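Local coordinates for BexL (Amycolatopsis orientalis, PDB 4XRW), which probably catalyses ring closure and aromatization of a nascent polyketide as a di-domain aromatase/cyclase of the type II pathway to BE-7585A, at residues A[55-60]-A[67-72]; A[187-192]-A[244-249]; A[207-212]-A[219-224]; A[258-263]-A[280-285]. All coordinates share one frame; numbering follows the deposited sequence.

Contact 1 of 4, residues A[55-60]-A[67-72]; sequences VFVDHV and ERIRIW
His59 and Glu67 meet at one end of this antiparallel strand pair, where His59 NE2 donates to Glu67 OE1 at 3.1 Å. The carboxylate oxygen lies in the imidazole plane, whereas the nitrogen comes at it from above the carboxylate, the two planes standing at 90°. Ile69 CG2 sits over the centre of one imidazole face, a CH-pi contact of 3.9 Å to the ring centroid. At the other end the six-membered ring of Trp72 runs alongside Phe56, with Phe56 CD2 3.8 Å from Trp72 CZ3. The rim of the same indole, at CZ3 and CH2, also meets Asp58 OD1, 3.2 Å from Trp72 CZ3. With CG between its backbone N and carbonyl carbon (chi1 73°), Asp58 turns this oxygen toward the neighbouring strand, where a water links it to Arg70 NE, weakly on the arginine side. On the face of Val57, Ile69 and Ile71, Val57 CG1 lies 3.8 Å from Ile69 CB.

The strands form the outer hairpin of the first helix-grip domain, 54-59 being an edge strand. A classic beta bulge begins it: Val55 N, at 2.7 Å, and the longer-reaching Phe56 N both donate to Trp72 O from the same face of that carbonyl.

Farther out, Arg86 forms a salt bridge with Glu67 OE2 and so holds the carboxylate that faces His59. Asn81 binds Arg70 NH1, and Trp47 packs on the Val57, Ile69 and Ile71 side chains. Phe241, from the second domain, meets Trp72 edge-to-face.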
# COMPACT_ATOMS: atom_id res chain seq x y z
N VAL A 55 1.83 1.71 2.77
CA VAL A 55 1.79 0.25 2.66
C VAL A 55 0.59 -0.35 3.39
O VAL A 55 -0.05 -1.30 2.89
CB VAL A 55 3.11 -0.37 3.19
CG1 VAL A 55 3.07 -1.87 3.06
CG2 VAL A 55 4.30 0.23 2.40
N PHE A 56 0.26 0.16 4.57
CA PHE A 56 -0.88 -0.37 5.32
C PHE A 56 -1.25 0.61 6.43
O PHE A 56 -0.39 1.34 6.89
CB PHE A 56 -0.55 -1.74 5.91
CG PHE A 56 -1.68 -2.42 6.61
CD1 PHE A 56 -2.81 -2.78 5.91
CD2 PHE A 56 -1.59 -2.75 7.96
CE1 PHE A 56 -3.85 -3.43 6.56
CE2 PHE A 56 -2.64 -3.39 8.58
CZ PHE A 56 -3.76 -3.72 7.86
N VAL A 57 -2.52 0.59 6.84
CA VAL A 57 -2.99 1.41 7.93
C VAL A 57 -3.83 0.54 8.83
O VAL A 57 -4.68 -0.20 8.33
CB VAL A 57 -3.86 2.62 7.46
CG1 VAL A 57 -4.12 3.56 8.65
CG2 VAL A 57 -3.21 3.37 6.33
N ASP A 58 -3.60 0.56 10.12
CA ASP A 58 -4.67 -0.05 10.95
C ASP A 58 -4.96 0.79 12.16
O ASP A 58 -4.37 1.86 12.34
CB ASP A 58 -4.34 -1.51 11.32
CG ASP A 58 -3.26 -1.64 12.35
OD1 ASP A 58 -2.54 -0.66 12.59
OD2 ASP A 58 -3.14 -2.75 12.92
N HIS A 59 -5.93 0.35 12.95
CA HIS A 59 -6.40 1.17 14.04
C HIS A 59 -5.72 0.83 15.35
O HIS A 59 -5.46 -0.34 15.65
CB HIS A 59 -7.90 1.03 14.20
CG HIS A 59 -8.68 1.89 13.27
ND1 HIS A 59 -8.86 1.57 11.95
CD2 HIS A 59 -9.34 3.06 13.48
CE1 HIS A 59 -9.59 2.51 11.37
NE2 HIS A 59 -9.90 3.42 12.28
N VAL A 60 -5.43 1.88 16.11
CA VAL A 60 -4.93 1.78 17.47
C VAL A 60 -6.09 1.97 18.45
O VAL A 60 -6.17 1.31 19.49
CB VAL A 60 -3.85 2.83 17.74
CG1 VAL A 60 -3.35 2.74 19.17
CG2 VAL A 60 -2.68 2.68 16.75
N GLU A 67 -10.55 8.76 16.38
CA GLU A 67 -9.83 7.50 16.24
C GLU A 67 -8.33 7.74 16.20
O GLU A 67 -7.89 8.85 15.93
CB GLU A 67 -10.28 6.80 14.97
CG GLU A 67 -9.85 7.52 13.71
CD GLU A 67 -10.33 6.82 12.46
OE1 GLU A 67 -11.36 6.11 12.52
OE2 GLU A 67 -9.66 6.99 11.42
N ARG A 68 -7.55 6.71 16.49
CA ARG A 68 -6.11 6.76 16.29
C ARG A 68 -5.70 5.63 15.36
O ARG A 68 -6.17 4.49 15.51
CB ARG A 68 -5.36 6.66 17.60
CG ARG A 68 -5.68 7.78 18.54
CD ARG A 68 -5.07 7.51 19.92
NE ARG A 68 -3.61 7.45 19.86
CZ ARG A 68 -2.84 6.57 20.49
NH1 ARG A 68 -3.37 5.64 21.28
NH2 ARG A 68 -1.53 6.62 20.35
N ILE A 69 -4.84 5.95 14.40
CA ILE A 69 -4.43 4.98 13.39
C ILE A 69 -2.91 4.93 13.35
O ILE A 69 -2.22 5.86 13.79
CB ILE A 69 -4.99 5.32 11.96
CG1 ILE A 69 -4.57 6.74 11.52
CG2 ILE A 69 -6.48 5.13 11.94
CD1 ILE A 69 -4.90 7.09 10.10
N ARG A 70 -2.43 3.78 12.90
CA ARG A 70 -1.02 3.51 12.70
C ARG A 70 -0.81 3.30 11.22
O ARG A 70 -1.47 2.46 10.61
CB ARG A 70 -0.53 2.28 13.50
CG ARG A 70 0.97 2.15 13.41
CD ARG A 70 1.55 1.02 14.26
NE ARG A 70 1.17 1.16 15.66
CZ ARG A 70 1.82 1.90 16.55
NH1 ARG A 70 2.91 2.59 16.21
NH2 ARG A 70 1.37 1.96 17.80
N ILE A 71 0.10 4.09 10.66
CA ILE A 71 0.36 4.15 9.24
C ILE A 71 1.76 3.60 9.00
O ILE A 71 2.72 4.04 9.64
CB ILE A 71 0.29 5.57 8.71
CG1 ILE A 71 -1.10 6.19 8.93
CG2 ILE A 71 0.64 5.62 7.25
CD1 ILE A 71 -1.05 7.69 9.15
N TRP A 72 1.86 2.63 8.10
CA TRP A 72 3.15 2.18 7.60
C TRP A 72 3.33 2.70 6.15
O TRP A 72 2.46 2.51 5.29
CB TRP A 72 3.27 0.64 7.62
CG TRP A 72 3.32 -0.02 8.94
CD1 TRP A 72 4.44 -0.48 9.63
CD2 TRP A 72 2.21 -0.34 9.75
NE1 TRP A 72 4.06 -1.05 10.80
CE2 TRP A 72 2.70 -0.96 10.91
CE3 TRP A 72 0.85 -0.17 9.61
CZ2 TRP A 72 1.87 -1.41 11.91
CZ3 TRP A 72 0.02 -0.61 10.62
CH2 TRP A 72 0.54 -1.22 11.75
O HOH W 1 -1.32 -1.16 15.38

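Contact 2 of 4, residues A[187-192]-A[244-249]; sequences DVYDFV and HRIVYK
Helix 187-192 lies 9.6 Å from strand 245-249 at the closest approach of their axes, their N-to-C directions 27° apart, so the backbones stay apart and side chains of the helix reach the strand. Tyr189 and Val192, on the side of the helix that faces the strand, close over Ile246. Tyr189 CE1 touches Ile246 CG1 at 3.7 Å. Its ring stretches toward the strand because CG stands opposite the backbone N (chi1 173°). The same CE1 comes 3.8 Å from Arg245 O, which lies at the ring edge near its plane. One turn on, Val192 CG1 meets the far end of the isoleucine, 3.9 Å from Ile246 CD1. Ile246 thus divides its branch between two partners, CG1 against Tyr189 CE1 and CD1 shared with the valine. The strand flanking it, 231-241, adds Cys240 against both Tyr189 and Ile246, and its Arg238 NH2 is hydrogen-bonded to Val192 O. Trp264 packs on Val192. Next to the contact Arg245 makes a cation-pi interaction with Phe241. Between these two segments the closest packing is apolar, with Tyr189, Val192 and Ile246 all buried, which implies that shape and exclusion of water, rather than polar bonding, hold this pair together.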
# COMPACT_ATOMS: atom_id res chain seq x y z
N ASP A 187 3.26 -22.06 11.62
CA ASP A 187 4.22 -22.67 10.70
C ASP A 187 4.04 -22.22 9.26
O ASP A 187 5.00 -22.18 8.50
CB ASP A 187 4.14 -24.20 10.81
CG ASP A 187 4.47 -24.70 12.22
OD1 ASP A 187 5.18 -23.98 12.96
OD2 ASP A 187 4.03 -25.82 12.58
N VAL A 188 2.81 -21.88 8.87
CA VAL A 188 2.56 -21.40 7.54
C VAL A 188 3.05 -19.94 7.42
O VAL A 188 3.77 -19.57 6.50
CB VAL A 188 1.08 -21.49 7.19
CG1 VAL A 188 0.87 -21.03 5.78
CG2 VAL A 188 0.54 -22.94 7.40
N TYR A 189 2.63 -19.14 8.38
CA TYR A 189 3.12 -17.76 8.51
C TYR A 189 4.63 -17.67 8.43
O TYR A 189 5.18 -16.87 7.68
CB TYR A 189 2.65 -17.16 9.84
CG TYR A 189 3.24 -15.79 10.16
CD1 TYR A 189 2.61 -14.62 9.72
CD2 TYR A 189 4.42 -15.68 10.85
CE1 TYR A 189 3.16 -13.35 10.02
CE2 TYR A 189 4.98 -14.44 11.14
CZ TYR A 189 4.34 -13.29 10.73
OH TYR A 189 4.90 -12.07 11.03
N ASP A 190 5.34 -18.47 9.26
CA ASP A 190 6.79 -18.43 9.30
C ASP A 190 7.40 -18.71 7.94
O ASP A 190 8.41 -18.12 7.58
CB ASP A 190 7.37 -19.44 10.30
CG ASP A 190 7.18 -19.02 11.78
OD1 ASP A 190 6.86 -17.84 12.08
OD2 ASP A 190 7.37 -19.89 12.65
N PHE A 191 6.82 -19.64 7.19
CA PHE A 191 7.35 -19.93 5.85
C PHE A 191 7.31 -18.68 4.94
O PHE A 191 8.25 -18.44 4.19
CB PHE A 191 6.56 -21.08 5.20
CG PHE A 191 7.06 -21.48 3.85
CD1 PHE A 191 6.62 -20.84 2.69
CD2 PHE A 191 7.98 -22.51 3.72
CE1 PHE A 191 7.09 -21.20 1.46
CE2 PHE A 191 8.45 -22.89 2.49
CZ PHE A 191 8.00 -22.25 1.34
N VAL A 192 6.22 -17.94 5.00
CA VAL A 192 6.08 -16.73 4.14
C VAL A 192 6.85 -15.51 4.73
O VAL A 192 7.40 -14.69 3.98
CB VAL A 192 4.60 -16.37 3.94
CG1 VAL A 192 4.47 -15.25 3.03
CG2 VAL A 192 3.84 -17.61 3.35
N HIS A 244 -0.70 -14.08 11.71
CA HIS A 244 -1.94 -14.10 10.95
C HIS A 244 -2.00 -13.26 9.67
O HIS A 244 -2.92 -13.45 8.84
CB HIS A 244 -3.07 -13.70 11.91
CG HIS A 244 -3.03 -12.27 12.34
ND1 HIS A 244 -3.74 -11.28 11.69
CD2 HIS A 244 -2.39 -11.66 13.37
CE1 HIS A 244 -3.53 -10.12 12.29
NE2 HIS A 244 -2.72 -10.32 13.31
N ARG A 245 -1.06 -12.36 9.45
CA ARG A 245 -1.17 -11.48 8.32
C ARG A 245 0.16 -10.89 7.91
O ARG A 245 0.96 -10.53 8.75
CB ARG A 245 -2.15 -10.35 8.64
CG ARG A 245 -2.46 -9.44 7.49
CD ARG A 245 -3.54 -8.42 7.92
NE ARG A 245 -3.11 -7.61 9.06
CZ ARG A 245 -3.91 -7.07 9.98
NH1 ARG A 245 -5.23 -7.22 9.92
NH2 ARG A 245 -3.38 -6.36 10.98
N ILE A 246 0.35 -10.81 6.61
CA ILE A 246 1.48 -10.08 6.03
C ILE A 246 0.92 -9.24 4.89
O ILE A 246 0.32 -9.77 3.93
CB ILE A 246 2.58 -11.02 5.49
CG1 ILE A 246 3.17 -11.86 6.61
CG2 ILE A 246 3.69 -10.20 4.80
CD1 ILE A 246 4.03 -12.94 6.13
N VAL A 247 1.07 -7.92 5.01
CA VAL A 247 0.57 -6.99 4.03
C VAL A 247 1.74 -6.37 3.27
O VAL A 247 2.78 -6.09 3.89
CB VAL A 247 -0.25 -5.83 4.69
CG1 VAL A 247 -0.77 -4.88 3.60
CG2 VAL A 247 -1.40 -6.37 5.52
N TYR A 248 1.63 -6.18 1.97
CA TYR A 248 2.77 -5.64 1.23
C TYR A 248 2.36 -4.78 0.07
O TYR A 248 1.19 -4.76 -0.37
CB TYR A 248 3.70 -6.77 0.75
CG TYR A 248 3.07 -7.74 -0.24
CD1 TYR A 248 3.24 -7.57 -1.60
CD2 TYR A 248 2.32 -8.83 0.21
CE1 TYR A 248 2.68 -8.47 -2.51
CE2 TYR A 248 1.75 -9.73 -0.69
CZ TYR A 248 1.93 -9.53 -2.05
OH TYR A 248 1.38 -10.40 -2.97
N LYS A 249 3.35 -4.01 -0.39
CA LYS A 249 3.22 -3.19 -1.58
C LYS A 249 4.48 -3.33 -2.39
O LYS A 249 5.60 -3.26 -1.83
CB LYS A 249 2.99 -1.71 -1.23
CG LYS A 249 3.13 -0.79 -2.43
CD LYS A 249 2.73 0.65 -2.12
CE LYS A 249 1.24 0.89 -2.25
NZ LYS A 249 0.84 2.34 -2.02

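Contact 3 of 4, residues A[207-212]-A[219-224]; sequences SVDLRE and VLRMDT
Asp209, Arg211 and Arg221 form a charged cluster across this antiparallel pair, on the face they share with Ser207, Val219 and Asp223. Arg211 grips Asp209 side-on within its own strand: Arg211 NE reaches Asp209 OD1 at 3.2 Å, and Arg211 NH2 reaches Asp209 OD2 at 3.0 Å on the syn side. A bend at chi2 (119°) swings the arginine back along its strand to make this grip, which limits the rotation of the guanidinium. Arg221 CD then lies over the centre of that flat group, 3.6 Å from Arg211 NH2. The two guanidinium planes are only 23° apart, but it is the CD methylene, not the second guanidinium, that lies over the face. Arg221 turns at chi3 (66°), and a water accepts from Arg221 NE at 3.0 Å while making a weak bond to Asp209 OD2. Arg221 NH1 has a salt bridge to Glu235, so both positive groups lie close to negative charge, which probably favours their being side by side.

On the other face Leu220 CD1 is shared by two side chains of the first strand, 3.6 Å from Val208 CG1 and 4.0 Å from Leu210 CD1.

Strand 205-212 is an edge of the second domain's sheet, and 217-225 continues it to strand 231-241. Trp198 of helix 198-201 packs against Leu220 and Met222, while Val219 touches Pro79 of the first domain.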
# COMPACT_ATOMS: atom_id res chain seq x y z
N SER A 207 17.74 -15.62 -5.75
CA SER A 207 18.50 -14.86 -4.78
C SER A 207 17.56 -13.92 -4.04
O SER A 207 16.57 -13.47 -4.65
CB SER A 207 19.59 -14.07 -5.49
OG SER A 207 20.45 -13.41 -4.57
N VAL A 208 17.84 -13.68 -2.75
CA VAL A 208 17.02 -12.79 -1.90
C VAL A 208 17.90 -11.86 -1.11
O VAL A 208 18.98 -12.24 -0.60
CB VAL A 208 16.10 -13.60 -0.93
CG1 VAL A 208 15.30 -12.69 0.01
CG2 VAL A 208 15.15 -14.46 -1.72
N ASP A 209 17.42 -10.62 -1.00
CA ASP A 209 18.08 -9.55 -0.27
C ASP A 209 17.00 -8.97 0.63
O ASP A 209 16.24 -8.08 0.20
CB ASP A 209 18.70 -8.54 -1.27
CG ASP A 209 19.24 -7.27 -0.64
OD1 ASP A 209 19.40 -7.21 0.60
OD2 ASP A 209 19.50 -6.32 -1.43
N LEU A 210 16.84 -9.57 1.82
CA LEU A 210 15.80 -9.18 2.78
C LEU A 210 16.37 -8.26 3.86
O LEU A 210 17.26 -8.64 4.61
CB LEU A 210 15.17 -10.40 3.45
CG LEU A 210 14.12 -10.13 4.53
CD1 LEU A 210 12.92 -9.40 3.97
CD2 LEU A 210 13.67 -11.40 5.20
N ARG A 211 15.85 -7.04 3.92
CA ARG A 211 16.28 -6.09 4.94
C ARG A 211 15.17 -5.97 5.95
O ARG A 211 14.02 -5.82 5.56
CB ARG A 211 16.59 -4.73 4.35
CG ARG A 211 17.73 -4.71 3.32
CD ARG A 211 17.22 -4.24 1.99
NE ARG A 211 18.21 -4.29 0.90
CZ ARG A 211 18.49 -3.26 0.10
NH1 ARG A 211 17.84 -2.10 0.26
NH2 ARG A 211 19.39 -3.41 -0.87
N GLU A 212 15.50 -6.08 7.24
CA GLU A 212 14.48 -5.95 8.26
C GLU A 212 14.94 -4.93 9.32
O GLU A 212 15.31 -5.31 10.41
CB GLU A 212 14.15 -7.31 8.87
CG GLU A 212 12.83 -7.28 9.66
CD GLU A 212 12.10 -8.65 9.78
OE1 GLU A 212 12.48 -9.66 9.12
OE2 GLU A 212 11.11 -8.71 10.54
N VAL A 219 12.00 -4.89 3.84
CA VAL A 219 12.21 -4.49 2.47
C VAL A 219 12.73 -5.75 1.79
O VAL A 219 13.81 -6.24 2.09
CB VAL A 219 13.19 -3.32 2.34
CG1 VAL A 219 13.39 -2.98 0.88
CG2 VAL A 219 12.65 -2.13 3.11
N LEU A 220 11.89 -6.31 0.94
CA LEU A 220 12.19 -7.61 0.31
C LEU A 220 12.56 -7.36 -1.12
O LEU A 220 11.75 -6.91 -1.91
CB LEU A 220 10.99 -8.54 0.43
CG LEU A 220 11.09 -9.87 -0.29
CD1 LEU A 220 12.33 -10.64 0.19
CD2 LEU A 220 9.79 -10.64 -0.01
N ARG A 221 13.83 -7.59 -1.44
CA ARG A 221 14.29 -7.58 -2.79
C ARG A 221 14.61 -8.99 -3.20
O ARG A 221 15.27 -9.72 -2.45
CB ARG A 221 15.50 -6.69 -2.96
CG ARG A 221 15.19 -5.26 -2.67
CD ARG A 221 16.47 -4.41 -2.75
NE ARG A 221 17.01 -4.35 -4.12
CZ ARG A 221 16.69 -3.40 -5.02
NH1 ARG A 221 15.84 -2.43 -4.72
NH2 ARG A 221 17.24 -3.42 -6.21
N MET A 222 14.09 -9.40 -4.34
CA MET A 222 14.37 -10.76 -4.78
C MET A 222 14.51 -10.90 -6.27
O MET A 222 13.97 -10.12 -7.03
CB MET A 222 13.32 -11.72 -4.25
CG MET A 222 11.94 -11.42 -4.58
SD MET A 222 10.89 -12.55 -3.61
CE MET A 222 10.17 -13.53 -4.91
N ASP A 223 15.33 -11.88 -6.64
CA ASP A 223 15.59 -12.27 -8.00
C ASP A 223 14.77 -13.48 -8.36
O ASP A 223 14.81 -14.50 -7.65
CB ASP A 223 17.06 -12.61 -8.18
CG ASP A 223 17.95 -11.40 -8.28
OD1 ASP A 223 17.47 -10.25 -8.09
OD2 ASP A 223 19.14 -11.62 -8.52
N THR A 224 14.03 -13.37 -9.44
CA THR A 224 13.16 -14.45 -9.87
C THR A 224 13.36 -14.75 -11.35
O THR A 224 13.84 -13.91 -12.09
CB THR A 224 11.71 -14.13 -9.66
OG1 THR A 224 11.42 -12.88 -10.31
CG2 THR A 224 11.42 -14.00 -8.19
O HOH W 2 18.75 -6.75 -4.69

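Contact 4 of 4, residues A[258-263]-A[280-285]; sequences TLHTGR and HTVVLN
The beta hairpin of strands 257-268 and 274-284, in the antiparallel sheet of the second domain, brings His260 and His280 together on one face. His260 NE2 and His280 ND1 are 3.0 Å apart in a hydrogen bond. The imidazoles meet rim to rim, their planes 17° apart, so each ring lies near the plane of the other. His260 reaches across because its CG is trans to the backbone N (chi1 173°). The outer nitrogens are held too, His260 ND1 by Gln250 and His280 NE2 by Ser314 of helix 299-326, giving a buried polar chain from sheet to helix. Leu310 of that helix rests on His260 and Val282. On the opposite face, Leu259 CB packs 3.9 Å from Val283 CG2, and Thr261 OG1 comes 3.5 Å from Thr281 CB. At the corner of the chain, Val283 O accepts from Thr258 N at 2.8 Å and more weakly from Leu259 N. Thr258 CG2 lies against Asn285 CB, and Leu165 of helix 138-166 closes over Thr258 and Val283. Two successive residues, Thr258 and Leu259, facing the single residue Val283 make a classic beta bulge, within a sheet that curls round its long C-terminal helix as in the helix-grip fold.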
# COMPACT_ATOMS: atom_id res chain seq x y z
N THR A 258 0.46 0.08 -12.51
CA THR A 258 0.67 1.32 -11.80
C THR A 258 0.63 1.09 -10.29
O THR A 258 1.16 1.90 -9.54
CB THR A 258 -0.38 2.36 -12.17
OG1 THR A 258 -1.67 1.82 -11.91
CG2 THR A 258 -0.28 2.70 -13.62
N LEU A 259 0.00 0.00 -9.86
CA LEU A 259 -0.04 -0.36 -8.45
C LEU A 259 -0.12 -1.86 -8.33
O LEU A 259 -0.79 -2.53 -9.11
CB LEU A 259 -1.25 0.28 -7.75
CG LEU A 259 -1.48 -0.19 -6.30
CD1 LEU A 259 -1.43 0.96 -5.34
CD2 LEU A 259 -2.76 -0.99 -6.16
N HIS A 260 0.54 -2.40 -7.31
CA HIS A 260 0.37 -3.78 -6.95
C HIS A 260 0.57 -3.91 -5.45
O HIS A 260 1.67 -3.71 -4.94
CB HIS A 260 1.37 -4.69 -7.68
CG HIS A 260 1.33 -6.10 -7.21
ND1 HIS A 260 2.44 -6.91 -7.16
CD2 HIS A 260 0.30 -6.84 -6.73
CE1 HIS A 260 2.11 -8.09 -6.66
NE2 HIS A 260 0.82 -8.07 -6.40
N THR A 261 -0.50 -4.24 -4.76
CA THR A 261 -0.48 -4.49 -3.34
C THR A 261 -0.99 -5.92 -3.14
O THR A 261 -1.64 -6.51 -4.03
CB THR A 261 -1.36 -3.51 -2.56
OG1 THR A 261 -2.71 -3.65 -2.98
CG2 THR A 261 -0.93 -2.08 -2.77
N GLY A 262 -0.70 -6.47 -1.99
CA GLY A 262 -1.15 -7.81 -1.66
C GLY A 262 -1.21 -8.05 -0.17
O GLY A 262 -0.76 -7.24 0.65
N ARG A 263 -1.79 -9.18 0.19
CA ARG A 263 -2.00 -9.54 1.56
C ARG A 263 -1.99 -11.08 1.68
O ARG A 263 -2.68 -11.76 0.91
CB ARG A 263 -3.31 -8.95 2.05
CG ARG A 263 -3.79 -9.40 3.40
CD ARG A 263 -5.09 -8.68 3.71
NE ARG A 263 -5.52 -8.84 5.09
CZ ARG A 263 -5.95 -7.85 5.87
NH1 ARG A 263 -5.99 -6.59 5.43
NH2 ARG A 263 -6.34 -8.12 7.12
N HIS A 280 -4.33 -10.24 -4.09
CA HIS A 280 -3.66 -9.24 -4.87
C HIS A 280 -4.62 -8.17 -5.33
O HIS A 280 -5.68 -8.48 -5.74
CB HIS A 280 -3.02 -9.81 -6.10
CG HIS A 280 -2.01 -10.88 -5.84
ND1 HIS A 280 -0.67 -10.65 -5.84
CD2 HIS A 280 -2.17 -12.20 -5.65
CE1 HIS A 280 -0.04 -11.78 -5.60
NE2 HIS A 280 -0.93 -12.73 -5.49
N THR A 281 -4.19 -6.93 -5.26
CA THR A 281 -4.89 -5.81 -5.89
C THR A 281 -3.95 -5.15 -6.91
O THR A 281 -2.77 -4.79 -6.62
CB THR A 281 -5.38 -4.77 -4.86
OG1 THR A 281 -6.45 -5.32 -4.06
CG2 THR A 281 -5.90 -3.52 -5.57
N VAL A 282 -4.47 -4.99 -8.14
CA VAL A 282 -3.69 -4.42 -9.21
C VAL A 282 -4.43 -3.26 -9.86
O VAL A 282 -5.63 -3.33 -10.03
CB VAL A 282 -3.37 -5.46 -10.31
CG1 VAL A 282 -2.56 -4.83 -11.43
CG2 VAL A 282 -2.57 -6.62 -9.73
N VAL A 283 -3.68 -2.21 -10.20
CA VAL A 283 -4.14 -1.18 -11.13
C VAL A 283 -3.28 -1.25 -12.37
O VAL A 283 -2.04 -1.18 -12.30
CB VAL A 283 -4.07 0.24 -10.53
CG1 VAL A 283 -4.57 1.28 -11.54
CG2 VAL A 283 -4.88 0.32 -9.25
N LEU A 284 -3.91 -1.37 -13.54
CA LEU A 284 -3.15 -1.43 -14.79
C LEU A 284 -2.67 -0.09 -15.31
O LEU A 284 -3.25 0.95 -15.04
CB LEU A 284 -4.00 -2.10 -15.87
CG LEU A 284 -4.33 -3.56 -15.65
CD1 LEU A 284 -5.32 -4.03 -16.72
CD2 LEU A 284 -3.07 -4.37 -15.71
N ASN A 285 -1.56 -0.14 -16.05
CA ASN A 285 -0.99 1.00 -16.72
C ASN A 285 -1.34 0.80 -18.18
O ASN A 285 -0.75 -0.05 -18.86
CB ASN A 285 0.52 1.06 -16.51
CG ASN A 285 1.14 2.35 -16.98
OD1 ASN A 285 0.51 3.13 -17.69
ND2 ASN A 285 2.39 2.58 -16.59

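Contact 1 belongs to the first helix-grip domain and comes first along the chain; contacts 2, 3 and 4 belong to the second, with contact 3 nested in the loop that contact 2 closes and contact 4 following. Contacts 2, 3 and 4 all reach one seven-stranded sheet: contact 3 at its edge, contact 2 at strand 245-250, and contact 4 starting on the adjacent strand 257-268. There Tyr248 N lies 2.9 Å from Gly262 O, a probable hydrogen bond. Contact 1, its centre about 18 Å from that of contact 2, meets it across the domain boundary, with Phe56 CD1 3.7 Å from Val247 CG1. The first domain's edge hairpin thus packs directly on the second domain's sheet, joining the halves of the enzyme.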